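Transcriptional repressor, TetR family (Thermus thermophilus, PDB 3ANP) represses transcription of genes for fatty acid degradation, probably by binding their regulatory DNA, and binds the fatty acyl-CoA lauroyl-CoA. Local coordinates at residues Y52-G61 with R118-L126. Numbering follows the deposited sequence.
With DCC (dodecyl-coa), chain E.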
loop_
_atom_site.group_PDB
_atom_site.type_symbol
_atom_site.label_atom_id
_atom_site.label_comp_id
_atom_site.label_asym_id
_atom_site.label_seq_id
_atom_site.Cartn_x
_atom_site.Cartn_y
_atom_site.Cartn_z
ATOM N N TYR A 52 14.992 16.525 -8.201
ATOM C CA TYR A 52 13.552 16.752 -8.263
ATOM C C TYR A 52 13.126 17.172 -6.859
ATOM O O TYR A 52 13.770 16.783 -5.886
ATOM C CB TYR A 52 12.801 15.489 -8.759
ATOM C CG TYR A 52 13.238 14.176 -8.141
ATOM C CD1 TYR A 52 12.567 13.633 -7.039
ATOM C CD2 TYR A 52 14.323 13.470 -8.666
ATOM C CE1 TYR A 52 12.965 12.412 -6.474
ATOM C CE2 TYR A 52 14.733 12.271 -8.109
ATOM C CZ TYR A 52 14.053 11.744 -7.013
ATOM O OH TYR A 52 14.484 10.565 -6.462
ATOM N N LYS A 53 12.073 17.984 -6.760
ATOM C CA LYS A 53 11.605 18.501 -5.462
ATOM C C LYS A 53 11.366 17.444 -4.378
ATOM O O LYS A 53 11.636 17.695 -3.192
ATOM C CB LYS A 53 10.330 19.333 -5.648
ATOM C CG LYS A 53 10.532 20.723 -6.283
ATOM C CD LYS A 53 9.198 21.337 -6.731
ATOM C CE LYS A 53 8.165 21.359 -5.593
ATOM N NZ LYS A 53 6.821 21.839 -6.072
ATOM N N GLU A 54 10.869 16.268 -4.771
ATOM C CA GLU A 54 10.588 15.204 -3.804
ATOM C C GLU A 54 11.839 14.669 -3.121
ATOM O O GLU A 54 11.766 14.084 -2.032
ATOM C CB GLU A 54 9.850 14.035 -4.477
ATOM C CG GLU A 54 8.412 14.321 -4.860
ATOM C CD GLU A 54 8.277 15.228 -6.068
ATOM O OE1 GLU A 54 9.277 15.450 -6.785
ATOM O OE2 GLU A 54 7.157 15.713 -6.305
ATOM N N ALA A 55 12.990 14.835 -3.767
ATOM C CA ALA A 55 14.225 14.356 -3.175
ATOM C C ALA A 55 14.459 15.114 -1.858
ATOM O O ALA A 55 15.087 14.592 -0.942
ATOM C CB ALA A 55 15.411 14.558 -4.150
ATOM N N VAL A 56 13.959 16.343 -1.764
ATOM C CA VAL A 56 14.110 17.100 -0.514
ATOM C C VAL A 56 13.276 16.399 0.563
ATOM O O VAL A 56 13.753 16.153 1.677
ATOM C CB VAL A 56 13.615 18.576 -0.647
ATOM C CG1 VAL A 56 13.647 19.256 0.718
ATOM C CG2 VAL A 56 14.507 19.359 -1.633
ATOM N N LEU A 57 12.028 16.069 0.234
ATOM C CA LEU A 57 11.156 15.400 1.198
ATOM C C LEU A 57 11.725 14.043 1.623
ATOM O O LEU A 57 11.591 13.644 2.778
ATOM C CB LEU A 57 9.752 15.223 0.608
ATOM C CG LEU A 57 9.031 16.500 0.164
ATOM C CD1 LEU A 57 7.718 16.117 -0.527
ATOM C CD2 LEU A 57 8.765 17.421 1.375
ATOM N N LEU A 58 12.368 13.329 0.703
ATOM C CA LEU A 58 12.944 12.039 1.067
ATOM C C LEU A 58 14.037 12.243 2.103
ATOM O O LEU A 58 14.173 11.450 3.023
ATOM C CB LEU A 58 13.520 11.330 -0.148
ATOM C CG LEU A 58 12.461 10.880 -1.159
ATOM C CD1 LEU A 58 13.177 10.209 -2.323
ATOM C CD2 LEU A 58 11.459 9.920 -0.508
ATOM N N ASP A 59 14.824 13.303 1.949
ATOM C CA ASP A 59 15.875 13.589 2.924
ATOM C C ASP A 59 15.248 13.784 4.307
ATOM O O ASP A 59 15.774 13.293 5.313
ATOM C CB ASP A 59 16.651 14.849 2.522
ATOM C CG ASP A 59 17.979 14.529 1.833
ATOM O OD1 ASP A 59 18.173 13.363 1.411
ATOM O OD2 ASP A 59 18.826 15.445 1.709
ATOM N N TYR A 60 14.128 14.505 4.355
ATOM C CA TYR A 60 13.428 14.742 5.629
ATOM C C TYR A 60 12.921 13.421 6.186
ATOM O O TYR A 60 13.104 13.117 7.365
ATOM C CB TYR A 60 12.237 15.680 5.432
ATOM C CG TYR A 60 11.498 16.032 6.714
ATOM C CD1 TYR A 60 10.121 16.267 6.704
ATOM C CD2 TYR A 60 12.177 16.165 7.927
ATOM C CE1 TYR A 60 9.437 16.628 7.874
ATOM C CE2 TYR A 60 11.500 16.520 9.100
ATOM C CZ TYR A 60 10.133 16.750 9.060
ATOM O OH TYR A 60 9.470 17.109 10.211
ATOM N N GLY A 61 12.269 12.636 5.333
ATOM C CA GLY A 61 11.768 11.343 5.772
ATOM C C GLY A 61 12.870 10.465 6.341
ATOM O O GLY A 61 12.669 9.779 7.352
ATOM N N ARG A 118 13.185 6.049 -9.441
ATOM C CA ARG A 118 12.757 6.956 -8.382
ATOM C C ARG A 118 11.992 6.233 -7.282
ATOM O O ARG A 118 12.133 6.584 -6.107
ATOM C CB ARG A 118 11.918 8.096 -8.956
ATOM C CG ARG A 118 12.810 9.233 -9.429
ATOM C CD ARG A 118 12.082 10.381 -10.070
ATOM N NE ARG A 118 11.102 11.034 -9.209
ATOM C CZ ARG A 118 10.608 12.240 -9.460
ATOM N NH1 ARG A 118 11.030 12.915 -10.527
ATOM N NH2 ARG A 118 9.660 12.746 -8.695
ATOM N N ALA A 119 11.198 5.224 -7.646
ATOM C CA ALA A 119 10.454 4.465 -6.634
ATOM C C ALA A 119 11.458 3.748 -5.753
ATOM O O ALA A 119 11.307 3.704 -4.532
ATOM C CB ALA A 119 9.510 3.434 -7.284
ATOM N N ARG A 120 12.489 3.183 -6.379
ATOM C CA ARG A 120 13.530 2.476 -5.649
ATOM C C ARG A 120 14.288 3.433 -4.735
ATOM O O ARG A 120 14.644 3.088 -3.614
ATOM C CB ARG A 120 14.520 1.825 -6.617
ATOM C CG ARG A 120 15.514 0.926 -5.916
ATOM C CD ARG A 120 16.524 0.332 -6.887
ATOM N NE ARG A 120 17.361 -0.662 -6.220
ATOM C CZ ARG A 120 16.957 -1.886 -5.891
ATOM N NH1 ARG A 120 15.724 -2.281 -6.170
ATOM N NH2 ARG A 120 17.785 -2.713 -5.272
ATOM N N ALA A 121 14.556 4.633 -5.232
ATOM C CA ALA A 121 15.253 5.641 -4.435
ATOM C C ALA A 121 14.424 5.979 -3.187
ATOM O O ALA A 121 14.960 6.099 -2.089
ATOM C CB ALA A 121 15.468 6.900 -5.268
ATOM N N ALA A 122 13.120 6.144 -3.366
ATOM C CA ALA A 122 12.252 6.481 -2.240
ATOM C C ALA A 122 12.281 5.332 -1.235
ATOM O O ALA A 122 12.425 5.539 -0.032
ATOM C CB ALA A 122 10.829 6.718 -2.728
ATOM N N PHE A 123 12.168 4.113 -1.749
ATOM C CA PHE A 123 12.164 2.944 -0.892
ATOM C C PHE A 123 13.437 2.840 -0.053
ATOM O O PHE A 123 13.378 2.543 1.146
ATOM C CB PHE A 123 12.021 1.673 -1.736
ATOM C CG PHE A 123 11.760 0.453 -0.920
ATOM C CD1 PHE A 123 10.457 0.127 -0.541
ATOM C CD2 PHE A 123 12.807 -0.346 -0.483
ATOM C CE1 PHE A 123 10.203 -0.985 0.269
ATOM C CE2 PHE A 123 12.566 -1.463 0.329
ATOM C CZ PHE A 123 11.261 -1.780 0.704
ATOM N N GLU A 124 14.590 3.082 -0.676
ATOM C CA GLU A 124 15.857 2.983 0.043
ATOM C C GLU A 124 16.063 4.102 1.056
ATOM O O GLU A 124 16.767 3.921 2.049
ATOM C CB GLU A 124 17.033 2.967 -0.931
ATOM C CG GLU A 124 17.066 1.724 -1.818
ATOM C CD GLU A 124 18.316 1.661 -2.660
ATOM O OE1 GLU A 124 19.415 1.620 -2.071
ATOM O OE2 GLU A 124 18.208 1.657 -3.901
ATOM N N ALA A 125 15.446 5.248 0.810
ATOM C CA ALA A 125 15.577 6.370 1.734
ATOM C C ALA A 125 14.663 6.214 2.948
ATOM O O ALA A 125 14.857 6.891 3.954
ATOM C CB ALA A 125 15.245 7.670 1.020
ATOM N N LEU A 126 13.681 5.315 2.862
ATOM C CA LEU A 126 12.711 5.141 3.946
ATOM C C LEU A 126 12.531 3.663 4.333
ATOM O O LEU A 126 11.407 3.146 4.338
ATOM C CB LEU A 126 11.358 5.713 3.492
ATOM C CG LEU A 126 11.353 7.134 2.898
ATOM C CD1 LEU A 126 10.042 7.415 2.143
ATOM C CD2 LEU A 126 11.534 8.143 4.051
HETATM C C2 DCC E . 21.258 -9.426 -3.935
HETATM C C4 DCC E . 19.610 -9.790 -2.354
HETATM C C5 DCC E . 20.336 -9.051 -1.431
HETATM C C6 DCC E . 21.552 -8.506 -1.827
HETATM C C8 DCC E . 18.525 -9.732 -0.496
HETATM C C10 DCC E . 8.597 7.029 7.437
HETATM C C11 DCC E . 8.482 8.542 7.634
HETATM C C12 DCC E . 9.015 8.958 9.006
HETATM N N9 DCC E . 18.500 -10.195 -1.744
HETATM N N7 DCC E . 19.641 -9.034 -0.299
HETATM N N3 DCC E . 20.098 -9.958 -3.591
HETATM N N1 DCC E . 21.977 -8.715 -3.082
HETATM N N6 DCC E . 22.280 -7.789 -0.976
HETATM C "C1'" DCC E . 17.431 -11.026 -2.342
HETATM C "C2'" DCC E . 16.129 -10.910 -1.553
HETATM O "O2'" DCC E . 16.238 -11.647 -0.332
HETATM C "C3'" DCC E . 15.230 -11.666 -2.528
HETATM O "O3'" DCC E . 15.421 -13.076 -2.382
HETATM C "C4'" DCC E . 15.768 -11.213 -3.888
HETATM O "O4'" DCC E . 17.007 -10.530 -3.620
HETATM C "C5'" DCC E . 14.754 -10.257 -4.519
HETATM O "O5'" DCC E . 14.474 -9.172 -3.632
HETATM P P1 DCC E . 13.160 -8.263 -3.837
HETATM O O11 DCC E . 11.988 -9.128 -4.096
HETATM O O12 DCC E . 13.094 -7.296 -2.719
HETATM O O6 DCC E . 13.471 -7.454 -5.194
HETATM P P2 DCC E . 14.274 -6.060 -5.172
HETATM O O21 DCC E . 14.851 -6.164 -6.532
HETATM O O22 DCC E . 15.015 -6.272 -3.909
HETATM O O7 DCC E . 12.928 -5.176 -5.119
HETATM C CPA DCC E . 12.365 -4.730 -3.884
HETATM C CPB DCC E . 12.030 -3.239 -3.977
HETATM C CP8 DCC E . 11.310 -2.964 -5.300
HETATM C CP7 DCC E . 13.323 -2.422 -3.903
HETATM C CP9 DCC E . 11.120 -2.853 -2.809
HETATM O OP3 DCC E . 10.047 -3.634 -5.332
HETATM C CP6 DCC E . 11.108 -1.459 -5.490
HETATM O OP2 DCC E . 11.992 -0.768 -5.992
HETATM N NP2 DCC E . 9.941 -0.977 -5.070
HETATM C CP5 DCC E . 9.608 0.450 -5.190
HETATM C CP4 DCC E . 8.628 0.852 -4.085
HETATM C CP3 DCC E . 7.326 0.054 -4.188
HETATM O OP1 DCC E . 7.345 -1.171 -4.288
HETATM N NP1 DCC E . 6.209 0.777 -4.150
HETATM C CP2 DCC E . 4.884 0.148 -4.249
HETATM C CP1 DCC E . 4.551 -0.583 -2.944
HETATM S S DCC E . 4.254 0.550 -1.538
HETATM P P3 DCC E . 14.139 -14.048 -2.427
HETATM O O31 DCC E . 13.678 -14.436 -1.075
HETATM O O32 DCC E . 13.004 -13.266 -3.260
HETATM O O33 DCC E . 14.585 -15.311 -3.319
HETATM C CA1 DCC E . 5.832 0.645 -0.784
HETATM C CA2 DCC E . 5.939 1.187 0.643
HETATM O OA1 DCC E . 6.840 0.288 -1.393
HETATM C CA3 DCC E . 7.277 0.802 1.277
HETATM C CA4 DCC E . 7.375 1.253 2.737
HETATM C CA5 DCC E . 7.286 2.774 2.889
HETATM C CA6 DCC E . 7.622 3.175 4.328
HETATM C CA7 DCC E . 7.630 4.697 4.492
HETATM C CA8 DCC E . 8.093 5.093 5.895
HETATM C CA9 DCC E . 8.029 6.612 6.078
HETATM O O HOH W 1 12.613 9.151 -5.470
HETATM O O HOH W 2 8.881 15.548 -9.795
#
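The guanidinium of Arg118 lies flat over one face of the Tyr52 ring: the planes differ by 7°, and Arg118 CZ sits 3.6 Å from the centroid of the Tyr52 ring, a cation-pi stack. Beside it, Arg118 CD also lies over this face, a CH-pi contact, because a bend at chi3 (60°) folds the chain along the ring. Glu54 OE1 forms a salt bridge to Arg118 NH2 at 3.3 Å, and a water in the guanidinium plane joins the same two atoms; Arg118 NE makes a second salt bridge, to Glu110 of helix 101-110. Another water links Tyr52 OH to Arg118 O. In this TetR-family repressor the contact ties the first turns of helix 54-77, just after the predicted helix-turn-helix, to the ligand-binding helix 116-125, the local axes running 21° from parallel. Replacing Tyr52 by an alanine would probably cost the guanidinium its stacking partner and Arg118 O this water link, leaving the salt bridges to orient the group. Further along, Leu58 lays CD1 against Ala122 CA (3.8 Å) and meets Leu126 CD1 through CD2, the two leucines crossing at about a right angle. Leu126 CD2 rests 3.5 Å from Gly61 C, where a CB on Gly61 would clash, while Leu126 CB faces the acyl chain of dodecyl-CoA.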